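Local coordinates for inclusion membrane protein A (Chlamydia trachomatis, PDB 6E7E) that probably drives homotypic fusion of chlamydial inclusions as a SNARE-like membrane protein, of which this chain is the soluble domain, at residues H6-Q9 and D10-E14; L33-S36 and K37-A40; A111-V114 and R115-H119; E130-T133 and I134-S137; S149-L152 and T153-A157. The protein carries 2 engineered substitutions. One frame throughout, in Å; residues are numbered along the deposited sequence.

Interaction 1 (H6-Q9 and D10-E14)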
loop_
_atom_site.group_PDB
_atom_site.type_symbol
_atom_site.label_atom_id
_atom_site.label_comp_id
_atom_site.label_asym_id
_atom_site.label_seq_id
_atom_site.Cartn_x
_atom_site.Cartn_y
_atom_site.Cartn_z
ATOM N N HIS A 6 6.467 -11.729 -19.836
ATOM C CA HIS A 6 6.450 -10.249 -19.774
ATOM C C HIS A 6 5.555 -9.772 -18.644
ATOM O O HIS A 6 5.911 -8.798 -17.955
ATOM C CB HIS A 6 6.053 -9.617 -21.107
ATOM C CG HIS A 6 7.137 -9.727 -22.112
ATOM N ND1 HIS A 6 7.992 -8.674 -22.393
ATOM C CD2 HIS A 6 7.541 -10.773 -22.858
ATOM C CE1 HIS A 6 8.881 -9.071 -23.283
ATOM N NE2 HIS A 6 8.620 -10.359 -23.591
ATOM N N LEU A 7 4.440 -10.420 -18.433
ATOM C CA LEU A 7 3.582 -10.049 -17.295
ATOM C C LEU A 7 4.287 -10.370 -15.984
ATOM O O LEU A 7 4.150 -9.582 -15.032
ATOM C CB LEU A 7 2.241 -10.773 -17.394
ATOM C CG LEU A 7 1.377 -10.348 -18.575
ATOM C CD1 LEU A 7 0.080 -11.110 -18.591
ATOM C CD2 LEU A 7 1.081 -8.854 -18.540
ATOM N N TYR A 8 5.040 -11.469 -15.914
ATOM C CA TYR A 8 5.863 -11.761 -14.717
ATOM C C TYR A 8 6.862 -10.628 -14.475
ATOM O O TYR A 8 7.007 -10.169 -13.334
ATOM C CB TYR A 8 6.550 -13.113 -14.883
ATOM C CG TYR A 8 7.653 -13.372 -13.901
ATOM C CD1 TYR A 8 7.378 -13.747 -12.598
ATOM C CD2 TYR A 8 8.972 -13.145 -14.245
ATOM C CE1 TYR A 8 8.394 -13.942 -11.674
ATOM C CE2 TYR A 8 9.992 -13.328 -13.330
ATOM C CZ TYR A 8 9.706 -13.723 -12.036
ATOM O OH TYR A 8 10.698 -13.922 -11.120
ATOM N N GLN A 9 7.534 -10.169 -15.514
ATOM C CA GLN A 9 8.521 -9.077 -15.354
ATOM C C GLN A 9 7.814 -7.786 -14.931
ATOM O O GLN A 9 8.366 -7.040 -14.090
ATOM C CB GLN A 9 9.308 -8.904 -16.633
ATOM C CG GLN A 9 10.241 -10.061 -16.876
ATOM C CD GLN A 9 10.782 -10.146 -18.277
ATOM O OE1 GLN A 9 10.400 -9.434 -19.222
ATOM N NE2 GLN A 9 11.724 -11.043 -18.395
ATOM N N ASP A 10 6.633 -7.502 -15.459
ATOM C CA ASP A 10 5.862 -6.305 -15.027
ATOM C C ASP A 10 5.501 -6.430 -13.557
ATOM O O ASP A 10 5.633 -5.478 -12.805
ATOM C CB ASP A 10 4.574 -6.183 -15.839
ATOM C CG ASP A 10 4.732 -5.758 -17.269
ATOM O OD1 ASP A 10 5.781 -5.213 -17.584
ATOM O OD2 ASP A 10 3.783 -6.024 -18.045
ATOM N N LEU A 11 5.037 -7.604 -13.174
ATOM C CA LEU A 11 4.654 -7.806 -11.772
ATOM C C LEU A 11 5.881 -7.716 -10.871
ATOM O O LEU A 11 5.774 -7.189 -9.762
ATOM C CB LEU A 11 3.931 -9.129 -11.622
ATOM C CG LEU A 11 3.357 -9.380 -10.242
ATOM C CD1 LEU A 11 2.328 -8.317 -9.830
ATOM C CD2 LEU A 11 2.749 -10.756 -10.182
ATOM N N GLN A 12 7.009 -8.247 -11.298
ATOM C CA GLN A 12 8.241 -8.168 -10.499
ATOM C C GLN A 12 8.552 -6.705 -10.184
ATOM O O GLN A 12 8.870 -6.354 -9.044
ATOM C CB GLN A 12 9.357 -8.814 -11.270
ATOM C CG GLN A 12 10.713 -8.776 -10.612
ATOM C CD GLN A 12 11.765 -9.330 -11.543
ATOM O OE1 GLN A 12 11.783 -9.085 -12.749
ATOM N NE2 GLN A 12 12.653 -10.119 -10.977
ATOM N N ARG A 13 8.447 -5.867 -11.201
ATOM C CA ARG A 13 8.718 -4.426 -11.026
ATOM C C ARG A 13 7.712 -3.815 -10.056
ATOM O O ARG A 13 8.098 -3.058 -9.150
ATOM C CB ARG A 13 8.620 -3.758 -12.398
ATOM C CG ARG A 13 8.766 -2.247 -12.450
ATOM C CD ARG A 13 8.357 -1.695 -13.839
ATOM N NE ARG A 13 9.052 -2.387 -14.926
ATOM C CZ ARG A 13 8.523 -3.132 -15.909
ATOM N NH1 ARG A 13 7.214 -3.242 -16.080
ATOM N NH2 ARG A 13 9.336 -3.758 -16.752
ATOM N N GLU A 14 6.431 -4.095 -10.233
ATOM C CA GLU A 14 5.429 -3.461 -9.362
ATOM C C GLU A 14 5.522 -3.994 -7.939
ATOM O O GLU A 14 5.319 -3.210 -7.016
ATOM C CB GLU A 14 4.039 -3.660 -9.946
ATOM C CG GLU A 14 3.840 -3.019 -11.309
ATOM C CD GLU A 14 4.317 -1.578 -11.418
ATOM O OE1 GLU A 14 3.910 -0.769 -10.594
ATOM O OE2 GLU A 14 5.110 -1.267 -12.324
HETATM O O HOH W 1 11.035 -6.426 -13.749
#

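Interaction 2 (L33-S36 and K37-A40)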
loop_
_atom_site.group_PDB
_atom_site.type_symbol
_atom_site.label_atom_id
_atom_site.label_comp_id
_atom_site.label_asym_id
_atom_site.label_seq_id
_atom_site.Cartn_x
_atom_site.Cartn_y
_atom_site.Cartn_z
ATOM N N LEU A 33 2.575 8.609 14.428
ATOM C CA LEU A 33 2.365 8.198 15.830
ATOM C C LEU A 33 3.063 9.196 16.753
ATOM O O LEU A 33 2.481 9.683 17.717
ATOM C CB LEU A 33 2.911 6.797 16.064
ATOM C CG LEU A 33 2.756 6.292 17.490
ATOM C CD1 LEU A 33 1.291 6.224 17.891
ATOM C CD2 LEU A 33 3.383 4.914 17.582
ATOM N N HIS A 34 4.317 9.500 16.465
ATOM C CA HIS A 34 5.046 10.529 17.239
ATOM C C HIS A 34 4.252 11.835 17.253
ATOM O O HIS A 34 4.046 12.411 18.307
ATOM C CB HIS A 34 6.434 10.759 16.654
ATOM C CG HIS A 34 7.490 9.818 17.122
ATOM N ND1 HIS A 34 7.847 8.584 16.598
ATOM C CD2 HIS A 34 8.348 10.037 18.137
ATOM C CE1 HIS A 34 8.890 8.136 17.295
ATOM N NE2 HIS A 34 9.181 8.991 18.243
ATOM N N LEU A 35 3.860 12.316 16.086
ATOM C CA LEU A 35 3.187 13.622 15.964
ATOM C C LEU A 35 1.895 13.606 16.776
ATOM O O LEU A 35 1.557 14.597 17.424
ATOM C CB LEU A 35 2.944 13.949 14.492
ATOM C CG LEU A 35 2.694 15.417 14.178
ATOM C CD1 LEU A 35 3.974 16.214 14.319
ATOM C CD2 LEU A 35 2.144 15.542 12.757
ATOM N N SER A 36 1.166 12.510 16.710
ATOM C CA SER A 36 -0.109 12.378 17.418
ATOM C C SER A 36 0.103 12.600 18.922
ATOM O O SER A 36 -0.673 13.309 19.552
ATOM C CB SER A 36 -0.778 11.073 17.101
ATOM O OG SER A 36 -1.989 10.998 17.778
ATOM N N LYS A 37 1.143 12.005 19.472
ATOM C CA LYS A 37 1.397 12.108 20.921
ATOM C C LYS A 37 1.971 13.478 21.255
ATOM O O LYS A 37 1.591 14.054 22.268
ATOM C CB LYS A 37 2.362 11.016 21.352
ATOM C CG LYS A 37 1.834 9.620 21.127
ATOM C CD LYS A 37 0.462 9.382 21.696
ATOM C CE LYS A 37 0.001 7.952 21.561
ATOM N NZ LYS A 37 -1.453 7.821 21.768
ATOM N N GLU A 38 2.849 13.997 20.423
ATOM C CA GLU A 38 3.473 15.313 20.658
ATOM C C GLU A 38 2.397 16.393 20.756
ATOM O O GLU A 38 2.576 17.323 21.525
ATOM C CB GLU A 38 4.413 15.648 19.508
ATOM C CG GLU A 38 5.716 14.893 19.496
ATOM C CD GLU A 38 6.437 15.068 18.174
ATOM O OE1 GLU A 38 6.270 16.180 17.574
ATOM O OE2 GLU A 38 7.172 14.124 17.764
ATOM N N PHE A 39 1.351 16.287 19.949
ATOM C CA PHE A 39 0.328 17.337 19.785
ATOM C C PHE A 39 -0.973 17.026 20.510
ATOM O O PHE A 39 -1.909 17.812 20.440
ATOM C CB PHE A 39 0.125 17.673 18.315
ATOM C CG PHE A 39 1.233 18.536 17.781
ATOM C CD1 PHE A 39 2.410 17.992 17.290
ATOM C CD2 PHE A 39 1.112 19.914 17.823
ATOM C CE1 PHE A 39 3.453 18.803 16.882
ATOM C CE2 PHE A 39 2.152 20.715 17.396
ATOM C CZ PHE A 39 3.319 20.163 16.932
ATOM N N ALA A 40 -1.020 15.949 21.267
ATOM C CA ALA A 40 -2.275 15.520 21.911
ATOM C C ALA A 40 -2.830 16.652 22.774
ATOM O O ALA A 40 -4.051 16.796 22.807
ATOM C CB ALA A 40 -2.046 14.279 22.715
HETATM O O HOH W 2 -2.337 8.631 19.137
#

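Interaction 3 (A111-V114 and R115-H119)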
loop_
_atom_site.group_PDB
_atom_site.type_symbol
_atom_site.label_atom_id
_atom_site.label_comp_id
_atom_site.label_asym_id
_atom_site.label_seq_id
_atom_site.Cartn_x
_atom_site.Cartn_y
_atom_site.Cartn_z
ATOM N N ALA A 111 4.874 16.266 8.396
ATOM C CA ALA A 111 5.000 16.187 9.860
ATOM C C ALA A 111 6.033 17.217 10.330
ATOM O O ALA A 111 5.808 17.928 11.315
ATOM C CB ALA A 111 5.385 14.795 10.293
ATOM N N GLU A 112 7.223 17.212 9.772
ATOM C CA GLU A 112 8.233 18.221 10.185
ATOM C C GLU A 112 7.755 19.613 9.760
ATOM O O GLU A 112 8.050 20.574 10.481
ATOM C CB GLU A 112 9.602 17.909 9.576
ATOM C CG GLU A 112 10.220 16.609 10.068
ATOM C CD GLU A 112 10.677 16.694 11.511
ATOM O OE1 GLU A 112 11.225 17.745 11.903
ATOM O OE2 GLU A 112 10.488 15.708 12.256
ATOM N N GLU A 113 6.987 19.878 8.776
ATOM C CA GLU A 113 6.453 21.222 8.510
ATOM C C GLU A 113 5.503 21.631 9.637
ATOM O O GLU A 113 5.560 22.778 10.085
ATOM C CB GLU A 113 5.828 21.329 7.135
ATOM C CG GLU A 113 5.270 22.709 6.840
ATOM C CD GLU A 113 6.236 23.883 6.813
ATOM O OE1 GLU A 113 7.466 23.669 6.928
ATOM O OE2 GLU A 113 5.752 25.019 6.637
ATOM N N VAL A 114 4.639 20.748 10.111
ATOM C CA VAL A 114 3.764 21.057 11.257
ATOM C C VAL A 114 4.615 21.405 12.466
ATOM O O VAL A 114 4.305 22.372 13.168
ATOM C CB VAL A 114 2.868 19.857 11.565
ATOM C CG1 VAL A 114 2.290 19.917 12.955
ATOM C CG2 VAL A 114 1.781 19.729 10.525
ATOM N N ARG A 115 5.648 20.617 12.733
ATOM C CA ARG A 115 6.511 20.917 13.910
ATOM C C ARG A 115 7.157 22.305 13.762
ATOM O O ARG A 115 7.180 23.055 14.745
ATOM C CB ARG A 115 7.561 19.834 14.136
ATOM C CG ARG A 115 6.958 18.492 14.532
ATOM C CD ARG A 115 8.123 17.542 14.656
ATOM N NE ARG A 115 7.671 16.226 15.030
ATOM C CZ ARG A 115 7.861 15.122 14.341
ATOM N NH1 ARG A 115 8.505 15.144 13.187
ATOM N NH2 ARG A 115 7.327 13.996 14.779
ATOM N N ARG A 116 7.591 22.631 12.568
ATOM C CA ARG A 116 8.238 23.923 12.269
ATOM C C ARG A 116 7.236 25.049 12.510
ATOM O O ARG A 116 7.580 26.037 13.183
ATOM C CB ARG A 116 8.767 23.951 10.832
ATOM C CG ARG A 116 9.652 25.145 10.504
ATOM C CD ARG A 116 9.968 25.310 9.035
ATOM N NE ARG A 116 8.797 25.751 8.319
ATOM C CZ ARG A 116 8.299 26.979 8.361
ATOM N NH1 ARG A 116 8.943 27.948 8.996
ATOM N NH2 ARG A 116 7.187 27.254 7.704
ATOM N N LEU A 117 6.034 24.925 11.969
ATOM C CA LEU A 117 4.994 25.945 12.162
ATOM C C LEU A 117 4.676 26.115 13.651
ATOM O O LEU A 117 4.594 27.249 14.135
ATOM C CB LEU A 117 3.753 25.548 11.395
ATOM C CG LEU A 117 3.885 25.577 9.880
ATOM C CD1 LEU A 117 2.684 24.908 9.245
ATOM C CD2 LEU A 117 4.050 26.994 9.351
ATOM N N ALA A 118 4.478 25.022 14.369
ATOM C CA ALA A 118 4.096 25.087 15.789
ATOM C C ALA A 118 5.209 25.760 16.585
ATOM O O ALA A 118 4.925 26.603 17.459
ATOM C CB ALA A 118 3.816 23.713 16.321
ATOM N N HIS A 119 6.460 25.439 16.303
ATOM C CA HIS A 119 7.605 26.003 17.057
ATOM C C HIS A 119 7.644 27.522 16.848
ATOM O O HIS A 119 8.140 28.211 17.741
ATOM C CB HIS A 119 8.907 25.323 16.644
ATOM C CG HIS A 119 10.109 25.899 17.299
ATOM N ND1 HIS A 119 10.985 26.727 16.626
ATOM C CD2 HIS A 119 10.551 25.829 18.570
ATOM C CE1 HIS A 119 11.940 27.119 17.445
ATOM N NE2 HIS A 119 11.697 26.577 18.646
#

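Interaction 4 (E130-T133 and I134-S137)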
loop_
_atom_site.group_PDB
_atom_site.type_symbol
_atom_site.label_atom_id
_atom_site.label_comp_id
_atom_site.label_asym_id
_atom_site.label_seq_id
_atom_site.Cartn_x
_atom_site.Cartn_y
_atom_site.Cartn_z
ATOM N N GLU A 130 -4.733 19.779 4.761
ATOM C CA GLU A 130 -3.977 19.011 3.766
ATOM C C GLU A 130 -3.824 17.570 4.246
ATOM O O GLU A 130 -3.971 16.630 3.435
ATOM C CB GLU A 130 -2.629 19.661 3.525
ATOM C CG GLU A 130 -1.857 18.961 2.447
ATOM C CD GLU A 130 -0.565 19.636 2.042
ATOM O OE1 GLU A 130 -0.116 20.526 2.779
ATOM O OE2 GLU A 130 -0.021 19.282 0.978
ATOM N N LEU A 131 -3.526 17.374 5.507
ATOM C CA LEU A 131 -3.350 16.030 6.062
ATOM C C LEU A 131 -4.648 15.240 5.945
ATOM O O LEU A 131 -4.610 14.054 5.585
ATOM C CB LEU A 131 -2.863 16.098 7.502
ATOM C CG LEU A 131 -1.399 16.473 7.641
ATOM C CD1 LEU A 131 -1.103 16.803 9.100
ATOM C CD2 LEU A 131 -0.502 15.352 7.157
ATOM N N LYS A 132 -5.779 15.848 6.256
ATOM C CA LYS A 132 -7.052 15.130 6.149
ATOM C C LYS A 132 -7.312 14.732 4.698
ATOM O O LYS A 132 -7.834 13.625 4.433
ATOM C CB LYS A 132 -8.207 15.978 6.639
ATOM C CG LYS A 132 -8.248 16.195 8.135
ATOM C CD LYS A 132 -9.329 17.151 8.515
ATOM C CE LYS A 132 -9.365 17.451 9.994
ATOM N NZ LYS A 132 -10.236 18.620 10.273
ATOM N N THR A 133 -6.949 15.597 3.760
ATOM C CA THR A 133 -7.182 15.315 2.327
ATOM C C THR A 133 -6.297 14.147 1.888
ATOM O O THR A 133 -6.784 13.244 1.158
ATOM C CB THR A 133 -6.944 16.605 1.538
ATOM O OG1 THR A 133 -7.804 17.639 2.026
ATOM C CG2 THR A 133 -7.169 16.418 0.058
ATOM N N ILE A 134 -5.039 14.151 2.256
ATOM C CA ILE A 134 -4.136 13.034 1.910
ATOM C C ILE A 134 -4.599 11.752 2.594
ATOM O O ILE A 134 -4.585 10.689 1.967
ATOM C CB ILE A 134 -2.681 13.371 2.260
ATOM C CG1 ILE A 134 -2.203 14.541 1.408
ATOM C CG2 ILE A 134 -1.808 12.139 2.091
ATOM C CD1 ILE A 134 -0.941 15.152 1.927
ATOM N N ARG A 135 -4.989 11.813 3.865
ATOM C CA ARG A 135 -5.515 10.622 4.555
ATOM C C ARG A 135 -6.659 10.030 3.744
ATOM O O ARG A 135 -6.688 8.798 3.535
ATOM C CB ARG A 135 -5.994 11.033 5.940
ATOM C CG ARG A 135 -6.752 9.956 6.706
ATOM C CD ARG A 135 -7.679 10.566 7.751
ATOM N NE ARG A 135 -8.757 11.362 7.181
ATOM C CZ ARG A 135 -9.473 12.289 7.817
ATOM N NH1 ARG A 135 -9.343 12.467 9.124
ATOM N NH2 ARG A 135 -10.355 13.014 7.158
ATOM N N ASP A 136 -7.586 10.860 3.309
ATOM C CA ASP A 136 -8.752 10.344 2.554
ATOM C C ASP A 136 -8.316 9.699 1.235
ATOM O O ASP A 136 -8.813 8.626 0.874
ATOM C CB ASP A 136 -9.743 11.462 2.286
ATOM C CG ASP A 136 -10.433 12.042 3.498
ATOM O OD1 ASP A 136 -10.299 11.456 4.599
ATOM O OD2 ASP A 136 -11.093 13.083 3.312
ATOM N N SER A 137 -7.366 10.309 0.544
ATOM C CA SER A 137 -6.869 9.786 -0.733
ATOM C C SER A 137 -6.158 8.453 -0.512
ATOM O O SER A 137 -6.387 7.491 -1.267
ATOM C CB SER A 137 -5.978 10.796 -1.361
ATOM O OG SER A 137 -5.564 10.319 -2.613
#

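Interaction 5 (S149-L152 and T153-A157)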
loop_
_atom_site.group_PDB
_atom_site.type_symbol
_atom_site.label_atom_id
_atom_site.label_comp_id
_atom_site.label_asym_id
_atom_site.label_seq_id
_atom_site.Cartn_x
_atom_site.Cartn_y
_atom_site.Cartn_z
ATOM N N SER A 149 -5.784 -7.434 -4.295
ATOM C CA SER A 149 -4.844 -8.354 -3.628
ATOM C C SER A 149 -5.601 -9.512 -2.983
ATOM O O SER A 149 -5.169 -10.664 -3.136
ATOM C CB SER A 149 -4.071 -7.590 -2.598
ATOM O OG SER A 149 -3.238 -8.437 -1.851
ATOM N N LYS A 150 -6.660 -9.211 -2.261
ATOM C CA LYS A 150 -7.389 -10.260 -1.538
ATOM C C LYS A 150 -8.010 -11.243 -2.525
ATOM O O LYS A 150 -8.024 -12.452 -2.269
ATOM C CB LYS A 150 -8.460 -9.629 -0.659
ATOM C CG LYS A 150 -7.889 -9.090 0.638
ATOM C CD LYS A 150 -7.824 -10.111 1.751
ATOM C CE LYS A 150 -7.237 -9.536 3.024
ATOM N NZ LYS A 150 -7.116 -10.567 4.078
ATOM N N THR A 151 -8.528 -10.742 -3.635
ATOM C CA THR A 151 -9.075 -11.607 -4.683
ATOM C C THR A 151 -7.982 -12.585 -5.141
ATOM O O THR A 151 -8.208 -13.799 -5.213
ATOM C CB THR A 151 -9.635 -10.768 -5.828
ATOM O OG1 THR A 151 -10.764 -10.048 -5.353
ATOM C CG2 THR A 151 -10.041 -11.625 -6.996
ATOM N N LEU A 152 -6.812 -12.047 -5.470
ATOM C CA LEU A 152 -5.706 -12.897 -5.929
ATOM C C LEU A 152 -5.288 -13.883 -4.860
ATOM O O LEU A 152 -5.062 -15.071 -5.220
ATOM C CB LEU A 152 -4.523 -12.028 -6.281
ATOM C CG LEU A 152 -4.308 -11.724 -7.736
ATOM C CD1 LEU A 152 -3.084 -10.847 -7.826
ATOM C CD2 LEU A 152 -4.153 -12.990 -8.576
ATOM N N THR A 153 -5.221 -13.499 -3.604
ATOM C CA THR A 153 -4.829 -14.435 -2.545
ATOM C C THR A 153 -5.809 -15.594 -2.576
ATOM O O THR A 153 -5.362 -16.731 -2.446
ATOM C CB THR A 153 -4.810 -13.714 -1.194
ATOM O OG1 THR A 153 -3.690 -12.840 -1.172
ATOM C CG2 THR A 153 -4.772 -14.689 -0.034
ATOM N N SER A 154 -7.101 -15.314 -2.687
ATOM C CA SER A 154 -8.109 -16.385 -2.627
ATOM C C SER A 154 -7.899 -17.339 -3.798
ATOM O O SER A 154 -7.984 -18.581 -3.652
ATOM C CB SER A 154 -9.513 -15.830 -2.664
ATOM O OG SER A 154 -9.813 -15.060 -1.497
ATOM N N GLN A 155 -7.702 -16.796 -4.980
ATOM C CA GLN A 155 -7.556 -17.605 -6.203
ATOM C C GLN A 155 -6.291 -18.464 -6.159
ATOM O O GLN A 155 -6.318 -19.648 -6.547
ATOM C CB GLN A 155 -7.566 -16.701 -7.420
ATOM C CG GLN A 155 -8.884 -15.996 -7.637
ATOM C CD GLN A 155 -8.759 -14.829 -8.575
ATOM O OE1 GLN A 155 -7.721 -14.145 -8.617
ATOM N NE2 GLN A 155 -9.872 -14.538 -9.243
ATOM N N ILE A 156 -5.183 -17.854 -5.785
ATOM C CA ILE A 156 -3.910 -18.594 -5.691
ATOM C C ILE A 156 -4.040 -19.686 -4.638
ATOM O O ILE A 156 -3.550 -20.795 -4.879
ATOM C CB ILE A 156 -2.753 -17.642 -5.338
ATOM C CG1 ILE A 156 -2.527 -16.626 -6.445
ATOM C CG2 ILE A 156 -1.497 -18.426 -5.021
ATOM C CD1 ILE A 156 -1.657 -15.499 -6.024
ATOM N N ALA A 157 -4.596 -19.371 -3.470
ATOM C CA ALA A 157 -4.649 -20.355 -2.380
ATOM C C ALA A 157 -5.426 -21.578 -2.875
ATOM O O ALA A 157 -5.012 -22.707 -2.604
ATOM C CB ALA A 157 -5.292 -19.771 -1.150
#

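Interaction 1 (H6-Q9 and D10-E14)
This is one stretch of alpha-helix near the start of helix 4-38; Gln9 O serves both Arg13 N and a water held by Gln12. The backbone follows the usual i to i+4 order. Asp10 N donates to His6 O at 2.9 Å, and Gln12 N donates to Tyr8 O at 2.8 Å. Arg13 N reaches Gln9 O at 3.1 Å. The water donates to Gln9 O at 2.8 Å and to Gln12 OE1 at 2.9 Å. It thus ties the side-chain amide to a carbonyl one turn back. Gln12 stretches to it on an extended chain, with CG opposite the backbone N (chi1 178°).

The Arg13 chain bends at chi3 (-52°), which brings the guanidinium back along the helix with one face over Gln9 O. Arg13 NH1 then donates to Asp10 OD1 at 2.9 Å, forming an i to i+3 salt bridge. The oxygen lies near the guanidinium plane, but it is met on its anti side, 31° out of the carboxylate plane. The other oxygen, Asp10 OD2, has a long, weak ion pair with Lys94 and lies 3.9 Å from Leu7 CD2.

The buried face carries Leu7 and Leu11. Leu11 packs on Phe67 and Leu70 of helix 65-73, and the Tyr8 ring stacks on that of Tyr74. On the outer face, Gln9 OE1 sits 4.0 Å above the plane of the His6 ring, offset toward its rim.

Interaction 2 (L33-S36 and K37-A40)
Glu38 N donates to His34 O at 2.9 Å in the last turn of alpha-helix 4-38. Its neighbours are longer: Lys37 N to Leu33 O at 3.2 Å, and Phe39 N to Leu35 O at 3.0 Å. The Phe39 bond is bent, with an N-H...O angle of 142°.

Leu35 O has a second neighbour in Phe39, whose ring turns its edge to it. The oxygen lies in the ring plane, 3.5 Å from Phe39 CD1. Leu35 CD1 comes obliquely to the same stretch of the ring, 3.7 Å from Phe39 CE1. The two side chains are buried between helices: Leu35 also touches Ser50 and Ala111, and Phe39 touches Leu46 and Ala118.

The Glu38 side chain runs back beside the preceding turn, extended beyond CG. Its CG sits beside its own backbone N (chi1 -74°). Glu38 OE2 comes 3.6 Å from His34 CB and lies at the edge of the His34 ring, near its plane. The main polar partner of this carboxylate is Arg115, through a salt bridge to Glu38 OE1. His34 ND1 is hydrogen-bonded to Lys30 O.

Away from these groups, one water links two neighbours in sequence. It donates to Ser36 OG at 2.8 Å and accepts from Lys37 NZ at 2.9 Å.

Interaction 3 (A111-V114 and R115-H119)
Glu113 and Arg116 form a two-pronged salt bridge along the surface of helix 110-119. Arg116 NE donates to Glu113 OE1 at 2.8 Å, almost straight at 171°. Arg116 NH2 donates to Glu113 OE2 at 2.9 Å. The guanidinium is used side-on, one nitrogen to each oxygen, and both oxygens are met on their syn sides. The carboxylate and guanidinium planes are still turned 33° apart.

The two side chains lie side by side and point the same way. Arg116 reaches this position by a bend at chi3 (72°), and Glu113 by a bend at chi2. Leu117 passes across Glu113, with Leu117 CD2 3.8 Å from Glu113 OE2.

Backbone bonds set this spacing. Arg116 N donates to Glu112 O at 3.0 Å, and Leu117 N donates to Glu113 O at 2.9 Å. On the buried side, Ala118 N closes on Val114 O at 2.9 Å.

Arg115 extends from CG to NE and lays its guanidinium near the carboxylate of Glu112. That pair is modelled too close, so its detail is doubtful. The sound partner is Glu38, through a salt bridge from Arg115 NE. Arg115 also packs on His34 and Leu35 of helix 4-38, and Ala118 packs on Phe39.

Two bonds to one carboxylate should limit rotation of the Arg116 guanidinium. Paired in this way, the charges of Glu113 and Arg116 would largely offset each other on the helix surface.

Interaction 4 (E130-T133 and I134-S137)
Lys132 and Arg135 lie side by side on helix 125-165, pointing the same way, with the guanidinium turned flat against the lysine. Lys132 CA and CB lie over one face of it. Arg135 NH2 is 3.7 Å from Lys132 CB. A bend at chi3 (65°) gives Arg135 this turn, while the Lys132 chain runs straight out. Their charged atoms stay apart, Lys132 NZ and Arg135 NH1 6.3 Å from each other.

The guanidinium edge faces Asp136. Arg135 NE and Arg135 NH2 each donate to Asp136 OD1 at 3.0 Å. One oxygen takes the whole side-on grip of this salt bridge; both nitrogens reach it on the syn side, from the same face of the carboxylate plane. Arg135 NE is tilted 34° out of that plane.

Glu130 and Ile134 also lie side by side, pointing the same way. Glu130 CG touches Ile134 CD1 at 4.0 Å, an aliphatic contact beside the bond from Ile134 N to Glu130 O (2.9 Å). Ile134 then packs on Phe106 and Leu110. Arg135 N donates to Leu131 O at 2.9 Å, continuing the alpha-helical order, and Leu131 is buried against Leu46 and Phe53.

The polar ends have partners beyond this turn. Lys132 NZ pairs with Asp45 and Arg135 NH1 with Asp52, both on helix 44-57, while Ser137 OG bonds to Glu103. Arg139 brings a further like charge close to Arg135 NE. Asp136, Asp52 and Asp45 probably offset this gathered positive charge, and the last two join helix 125-165 to helix 44-57.

Interaction 5 (S149-L152 and T153-A157)
Leu152 and Ile156 make the tight side of this turn of helix 125-165. Ile156 N donates to Leu152 O at 2.8 Å. Ile156 CG1 comes within 3.2 Å of Leu152 O, placed there with CG1 beside its own backbone N (chi1 -64°). Both side chains are buried against helix 65-73: Leu152 on Phe67, and Ile156 on Ser69 and Leu70. Their own tips barely meet, with Leu152 CD2 4.4 Å from Ile156 CD1. Ser149, also buried, bonds through OG to Gly66 N.

The other side is exposed and more loosely joined. Lys150 O takes two bonds from Ser154, one from N at 3.0 Å and a longer one from OG at 3.3 Å. The two donors come from opposite faces of the carbonyl plane. Thr151 and Gln155 run side by side, Thr151 CG2 3.7 Å from Gln155 NE2. The Thr151 hydroxyl bonds back to Gln147 O.

A serine or threonine hydroxyl turned back to the carbonyl four residues earlier is common in alpha-helices. With apolar residues on one face and polar ones on the other, this is an amphipathic helix packed in a helical bundle.

Every contact is local, along a helix or at its end, so none closes a loop and none nests in or crosses another. They follow in series from the N terminus. Helix 4-38 carries interaction 1 near its start and interaction 2 at its end, with centres 39 Å apart on opposite sides of the chain's centre. Interaction 3 follows on helix 110-119 and touches interaction 2, joining these two helices. Helix 125-165 then passes interaction 4, about 4 Å from interaction 3 at the nearest atoms. It runs on to interaction 5, about 6 Å from interaction 1 at the nearest atoms, without touching. This long helix thus runs from one side of the chain's centre to the other.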